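PDB 6VTJ: Non-ribosomal peptide synthetase from Methanobrevibacter ruminantium, which probably carries a peptide thioester on its phosphopantetheine arm and releases the product by reduction in the adjoining NAD(P)-dependent reductase domain. Local coordinates for residues T45-S50 against N429-I434. Residues are numbered along the deposited sequence; the frame is centred on the assembly and turned at random.
Sequences TSLIAS and NIQGII. With PNS (4'-phosphopantetheine), chain B.
Ser50 and Gln431 face each other across the junction between the carrier domain and the reductase, and a water links them. Ser50 OG and Gln431 OE1 are 3.7 Å apart. The water donates to both, at 3.1 Å from Ser50 OG and at a short 2.5 Å from Gln431 OE1. Glutamine suits this place because its long chain, with CG anti to the backbone N (chi1 170°) and extended beyond, carries the amide from helix 431-435 over to helix 46-58. Serine is small, and its hydroxyl serves two partners: with chi1 at 67°, OG turns back to donate to Leu47 O at 2.6 Å and can accept from the water.

The apolar part is slight. Branched Ile434 turns its CG2 methyl toward the carrier helix, 4.0 Å from Ser50 CB, and its side chain also touches Ile53, Ile54 and Leu57 farther along.

Leu47 CD2 meets the amide nitrogen Gln431 NE2 only loosely, at 4.4 Å; the same methyl suits the phosphopantetheine, lying 3.9 Å from its carbon C28. That arm is bonded covalently through P24 to Ser46 OG, and Lys222, His223 and Ala338 hydrogen-bond it.

Between these two helices the contact is one water bridge and a little methyl packing, without a direct side-chain hydrogen bond, consistent with a carrier domain that must visit other partners.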
loop_
_atom_site.group_PDB
_atom_site.type_symbol
_atom_site.label_atom_id
_atom_site.label_comp_id
_atom_site.label_asym_id
_atom_site.label_seq_id
_atom_site.Cartn_x
_atom_site.Cartn_y
_atom_site.Cartn_z
ATOM N N THR A 45 12.104 -9.520 -14.120
ATOM C CA THR A 45 11.701 -8.793 -12.932
ATOM C C THR A 45 10.384 -8.077 -13.195
ATOM O O THR A 45 9.893 -8.008 -14.328
ATOM C CB THR A 45 12.760 -7.771 -12.518
ATOM O OG1 THR A 45 12.919 -6.816 -13.576
ATOM C CG2 THR A 45 14.090 -8.467 -12.226
ATOM N N SER A 46 9.837 -7.517 -12.117
ATOM C CA SER A 46 8.572 -6.803 -12.205
ATOM C C SER A 46 8.682 -5.563 -13.084
ATOM O O SER A 46 7.705 -5.180 -13.733
ATOM C CB SER A 46 8.108 -6.428 -10.805
ATOM O OG SER A 46 8.978 -5.437 -10.279
ATOM N N LEU A 47 9.853 -4.920 -13.128
ATOM C CA LEU A 47 9.987 -3.758 -13.996
ATOM C C LEU A 47 10.277 -4.154 -15.439
ATOM O O LEU A 47 9.867 -3.442 -16.361
ATOM C CB LEU A 47 11.072 -2.822 -13.463
ATOM C CG LEU A 47 10.712 -2.173 -12.117
ATOM C CD1 LEU A 47 11.769 -1.173 -11.673
ATOM C CD2 LEU A 47 9.328 -1.522 -12.179
ATOM N N ILE A 48 10.967 -5.277 -15.662
ATOM C CA ILE A 48 11.115 -5.768 -17.030
ATOM C C ILE A 48 9.780 -6.275 -17.554
ATOM O O ILE A 48 9.539 -6.281 -18.770
ATOM C CB ILE A 48 12.201 -6.857 -17.097
ATOM C CG1 ILE A 48 13.564 -6.287 -16.700
ATOM C CG2 ILE A 48 12.295 -7.438 -18.480
ATOM C CD1 ILE A 48 14.609 -7.358 -16.473
ATOM N N ALA A 49 8.891 -6.712 -16.658
ATOM C CA ALA A 49 7.567 -7.141 -17.089
ATOM C C ALA A 49 6.819 -6.012 -17.778
ATOM O O ALA A 49 6.011 -6.258 -18.684
ATOM C CB ALA A 49 6.770 -7.662 -15.898
ATOM N N SER A 50 7.091 -4.763 -17.387
ATOM C CA SER A 50 6.419 -3.646 -18.038
ATOM C C SER A 50 6.945 -3.452 -19.453
ATOM O O SER A 50 6.179 -3.113 -20.364
ATOM C CB SER A 50 6.563 -2.361 -17.216
ATOM O OG SER A 50 7.898 -1.893 -17.160
ATOM N N ASN A 429 8.081 5.920 -21.599
ATOM C CA ASN A 429 7.258 7.021 -21.116
ATOM C C ASN A 429 5.959 6.552 -20.471
ATOM O O ASN A 429 5.424 7.254 -19.609
ATOM C CB ASN A 429 6.931 7.968 -22.264
ATOM C CG ASN A 429 8.120 8.771 -22.713
ATOM O OD1 ASN A 429 9.130 8.852 -22.019
ATOM N ND2 ASN A 429 8.003 9.382 -23.884
ATOM N N ILE A 430 5.411 5.405 -20.883
ATOM C CA ILE A 430 4.140 4.950 -20.331
ATOM C C ILE A 430 4.329 3.857 -19.286
ATOM O O ILE A 430 3.335 3.293 -18.790
ATOM C CB ILE A 430 3.174 4.492 -21.431
ATOM C CG1 ILE A 430 3.712 3.243 -22.137
ATOM C CG2 ILE A 430 2.880 5.653 -22.399
ATOM C CD1 ILE A 430 2.704 2.585 -23.091
ATOM N N GLN A 431 5.580 3.573 -18.909
ATOM C CA GLN A 431 5.861 2.588 -17.869
ATOM C C GLN A 431 4.980 2.810 -16.647
ATOM O O GLN A 431 4.336 1.876 -16.150
ATOM C CB GLN A 431 7.336 2.659 -17.479
ATOM C CG GLN A 431 7.694 1.838 -16.242
ATOM C CD GLN A 431 9.191 1.623 -16.117
ATOM O OE1 GLN A 431 9.846 1.201 -17.067
ATOM N NE2 GLN A 431 9.740 1.924 -14.947
ATOM N N GLY A 432 4.908 4.062 -16.188
ATOM C CA GLY A 432 4.082 4.453 -15.070
ATOM C C GLY A 432 2.709 3.845 -15.187
ATOM O O GLY A 432 2.370 2.928 -14.421
ATOM N N ILE A 433 1.947 4.262 -16.202
ATOM C CA ILE A 433 0.568 3.797 -16.235
ATOM C C ILE A 433 0.529 2.297 -16.494
ATOM O O ILE A 433 -0.394 1.608 -16.033
ATOM C CB ILE A 433 -0.269 4.583 -17.261
ATOM C CG1 ILE A 433 0.372 4.536 -18.645
ATOM C CG2 ILE A 433 -0.447 6.015 -16.814
ATOM C CD1 ILE A 433 -0.498 5.149 -19.702
ATOM N N ILE A 434 1.553 1.750 -17.160
ATOM C CA ILE A 434 1.554 0.315 -17.419
ATOM C C ILE A 434 1.723 -0.452 -16.119
ATOM O O ILE A 434 1.022 -1.445 -15.881
ATOM C CB ILE A 434 2.642 -0.080 -18.442
ATOM C CG1 ILE A 434 2.264 0.363 -19.861
ATOM C CG2 ILE A 434 2.832 -1.565 -18.441
ATOM C CD1 ILE A 434 0.860 -0.031 -20.292
HETATM O O23 PNS B . 9.067 -6.305 -7.948
HETATM P P24 PNS B . 9.128 -5.162 -8.853
HETATM O O26 PNS B . 10.216 -4.242 -8.677
HETATM O O27 PNS B . 7.906 -4.314 -8.475
HETATM C C28 PNS B . 7.394 -3.317 -9.309
HETATM C C29 PNS B . 6.007 -2.855 -8.894
HETATM C C30 PNS B . 5.601 -1.728 -9.799
HETATM C C31 PNS B . 5.016 -3.990 -9.078
HETATM C C32 PNS B . 6.060 -2.343 -7.439
HETATM O O33 PNS B . 7.166 -1.494 -7.306
HETATM C C34 PNS B . 4.779 -1.658 -6.996
HETATM O O35 PNS B . 3.785 -2.308 -6.921
HETATM N N36 PNS B . 4.811 -0.358 -6.704
HETATM C C37 PNS B . 3.716 0.419 -6.223
HETATM C C38 PNS B . 3.572 0.412 -4.719
HETATM C C39 PNS B . 2.613 1.453 -4.241
HETATM O O40 PNS B . 2.570 2.533 -4.725
HETATM N N41 PNS B . 1.853 1.089 -3.260
HETATM O O HOH W 1 9.177 0.020 -19.192
#